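PDB 5UYT: Ice-binding protein from Flavobacteriaceae bacterium, which probably binds to ice crystals and limits their growth, as expected of an antifreeze protein built from right-handed beta-solenoid domains. Local coordinates for residues T225-N230 and T270-A275. Numbering follows the deposited sequence. Where two conformers were deposited one is given.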
ATOM      1  N   THR A 225      26.352   5.690  -3.159  1.00 15.23           N
ATOM      2  CA  THR A 225      25.497   5.171  -2.144  1.00 15.05           C
ATOM      3  C   THR A 225      25.219   6.221  -1.075  1.00 15.14           C
ATOM      4  O   THR A 225      24.129   6.226  -0.499  1.00 15.40           O
ATOM      5  CB  THR A 225      26.128   3.901  -1.555  1.00 14.48           C
ATOM      6  OG1 THR A 225      26.343   2.978  -2.633  1.00 14.92           O
ATOM      7  CG2 THR A 225      25.227   3.252  -0.492  1.00 13.44           C
ATOM      8  N   ILE A 226      26.216   7.047  -0.738  1.00 15.15           N
ATOM      9  CA  ILE A 226      26.043   8.134   0.236  0.50 15.47           C
ATOM     10  C   ILE A 226      26.664   9.361  -0.425  1.00 16.36           C
ATOM     11  O   ILE A 226      27.876   9.347  -0.747  1.00 16.88           O
ATOM     12  CB  ILE A 226      26.792   7.857   1.562  0.50 14.78           C
ATOM     13  CG1 ILE A 226      26.389   6.494   2.142  0.50 14.10           C
ATOM     14  CG2 ILE A 226      26.560   8.983   2.570  0.50 15.45           C
ATOM     15  CD1 ILE A 226      24.988   6.422   2.711  0.50 13.81           C
ATOM     16  N   PHE A 227      25.862  10.386  -0.655  1.00 17.01           N
ATOM     17  CA  PHE A 227      26.348  11.536  -1.422  1.00 17.59           C
ATOM     18  C   PHE A 227      25.652  12.821  -1.027  1.00 18.65           C
ATOM     19  O   PHE A 227      24.419  12.846  -0.905  1.00 17.93           O
ATOM     20  CB  PHE A 227      26.185  11.285  -2.935  1.00 18.27           C
ATOM     21  CG  PHE A 227      26.573  12.473  -3.782  1.00 19.38           C
ATOM     22  CD1 PHE A 227      27.910  12.745  -4.042  1.00 20.32           C
ATOM     23  CD2 PHE A 227      25.607  13.345  -4.302  1.00 20.25           C
ATOM     24  CE1 PHE A 227      28.283  13.855  -4.825  1.00 20.55           C
ATOM     25  CE2 PHE A 227      25.980  14.460  -5.074  1.00 21.45           C
ATOM     26  CZ  PHE A 227      27.324  14.709  -5.335  1.00 21.75           C
ATOM     27  N   SER A 228      26.441  13.888  -0.844  1.00 18.85           N
ATOM     28  CA  SER A 228      25.878  15.246  -0.707  1.00 20.29           C
ATOM     29  C   SER A 228      26.324  16.138  -1.857  1.00 21.03           C
ATOM     30  O   SER A 228      27.516  16.173  -2.202  1.00 20.85           O
ATOM     31  CB  SER A 228      26.287  15.937   0.612  1.00 21.40           C
ATOM     32  OG  SER A 228      25.663  17.244   0.647  1.00 23.65           O
ATOM     33  N   GLY A 229      25.381  16.869  -2.439  1.00 20.95           N
ATOM     34  CA  GLY A 229      25.762  17.959  -3.356  1.00 21.77           C
ATOM     35  C   GLY A 229      26.481  19.109  -2.669  1.00 22.91           C
ATOM     36  O   GLY A 229      27.188  19.907  -3.334  1.00 23.52           O
ATOM     37  N   ASN A 230      26.290  19.259  -1.353  1.00 22.59           N
ATOM     38  CA  ASN A 230      26.869  20.419  -0.636  1.00 24.28           C
ATOM     39  C   ASN A 230      26.832  20.183   0.873  1.00 23.97           C
ATOM     40  O   ASN A 230      25.747  20.214   1.471  1.00 23.96           O
ATOM     41  CB  ASN A 230      26.096  21.712  -0.990  1.00 26.10           C
ATOM     42  CG  ASN A 230      26.750  22.969  -0.450  1.00 28.52           C
ATOM     43  OD1 ASN A 230      27.463  22.953   0.543  1.00 29.82           O
ATOM     44  ND2 ASN A 230      26.521  24.069  -1.128  1.00 31.30           N
ATOM     45  N   THR A 270      35.777  15.686 -10.388  1.00 25.93           N
ATOM     46  CA  THR A 270      34.867  15.689 -11.551  1.00 26.59           C
ATOM     47  C   THR A 270      33.647  14.745 -11.369  1.00 24.98           C
ATOM     48  O   THR A 270      32.523  15.034 -11.867  1.00 24.47           O
ATOM     49  CB  THR A 270      35.605  15.398 -12.876  1.00 28.97           C
ATOM     50  OG1 THR A 270      36.094  14.056 -12.836  1.00 30.49           O
ATOM     51  CG2 THR A 270      36.770  16.324 -12.994  1.00 29.88           C
ATOM     52  N   SER A 271      33.875  13.617 -10.698  1.00 23.45           N
ATOM     53  CA  SER A 271      32.804  12.660 -10.427  1.00 22.69           C
ATOM     54  C   SER A 271      31.736  13.237  -9.481  1.00 21.99           C
ATOM     55  O   SER A 271      30.541  13.082  -9.733  1.00 21.76           O
ATOM     56  CB  SER A 271      33.370  11.351  -9.857  1.00 21.72           C
ATOM     57  OG  SER A 271      32.322  10.484  -9.461  1.00 20.93           O
ATOM     58  N   THR A 272      32.158  13.880  -8.386  1.00 21.64           N
ATOM     59  CA  THR A 272      31.179  14.488  -7.473  1.00 20.99           C
ATOM     60  C   THR A 272      30.429  15.643  -8.172  1.00 22.89           C
ATOM     61  O   THR A 272      29.260  15.861  -7.889  1.00 21.91           O
ATOM     62  CB  THR A 272      31.790  14.970  -6.133  1.00 20.62           C
ATOM     63  OG1 THR A 272      32.683  16.064  -6.366  1.00 21.32           O
ATOM     64  CG2 THR A 272      32.516  13.817  -5.409  1.00 19.74           C
ATOM     65  N   ALA A 273      31.107  16.378  -9.071  1.00 23.66           N
ATOM     66  CA  ALA A 273      30.456  17.477  -9.781  1.00 25.68           C
ATOM     67  C   ALA A 273      29.341  16.950 -10.684  1.00 25.80           C
ATOM     68  O   ALA A 273      28.231  17.519 -10.709  1.00 26.10           O
ATOM     69  CB  ALA A 273      31.475  18.330 -10.568  1.00 26.36           C
ATOM     70  N   GLN A 274      29.617  15.848 -11.385  1.00 26.03           N
ATOM     71  CA  GLN A 274      28.639  15.244 -12.292  1.00 26.42           C
ATOM     72  C   GLN A 274      27.500  14.604 -11.513  1.00 24.73           C
ATOM     73  O   GLN A 274      26.317  14.697 -11.919  1.00 24.57           O
ATOM     74  CB  GLN A 274      29.291  14.219 -13.238  1.00 27.48           C
ATOM     75  CG  GLN A 274      28.314  13.613 -14.256  1.00 30.32           C
ATOM     76  CD  GLN A 274      27.750  14.640 -15.234  1.00 32.53           C
ATOM     77  OE1 GLN A 274      28.457  15.511 -15.721  1.00 34.65           O
ATOM     78  NE2 GLN A 274      26.466  14.525 -15.536  1.00 34.94           N
ATOM     79  N   ALA A 275      27.852  13.955 -10.398  1.00 22.44           N
ATOM     80  CA  ALA A 275      26.834  13.388  -9.517  1.00 21.53           C
ATOM     81  C   ALA A 275      25.896  14.488  -8.983  1.00 21.48           C
ATOM     82  O   ALA A 275      24.691  14.267  -8.885  1.00 21.30           O
ATOM     83  CB  ALA A 275      27.457  12.606  -8.377  1.00 20.27           C
TER
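One face of the Phe227 ring carries the methyl of Ala275, a CH-pi contact with Ala275 CB 4.0 Å from the centroid of the ring and 22° off its normal. The methyl is displaced toward the rim, and its nearest ring atom is the far carbon: Phe227 CZ lies 3.7 Å from Ala275 CB. At the edge of the same ring sits Thr272, one helical turn earlier. Its CB lies in the ring plane, 3.9 Å from Phe227 CE1, while its backbone oxygen stands slightly off the plane toward the Ala275 side, with Thr272 O 3.4 Å from Phe227 CZ. The far end of the ring thus wedges against the helix, with Ala275 over one face and Thr272 at the edge.

What carries it there is the first torsion of Phe227: CG stands anti to the backbone N (chi1 176°), which sends the ring straight out from the strand to the helix. The side chain of Thr272 meets the ring through CB, while its OG1 is hydrogen-bonded to Asn248 OD1 and to the backbone N of Asp269. The contact is therefore van der Waals and CH-pi packing among three buried residues. On the strand side, Ser228 OG accepts from Asn230 N at 2.9 Å in an ST turn, which leads the chain out of the strand.

Residues 225-230 take in the end of strand 224-228 and the turn that follows, with a corner of the right-handed beta-solenoid at Thr225 and Ile226, just ahead of Phe227; strands 244-247 and 397-404 run alongside in parallel. Helix 270-288 packs against this strand: Ala276 and Leu279 extend its contact with Phe227, and Tyr224 meets the Phe227 ring edge-to-face while also touching Thr272 and Ala275, so both rings pack against the start of the helix.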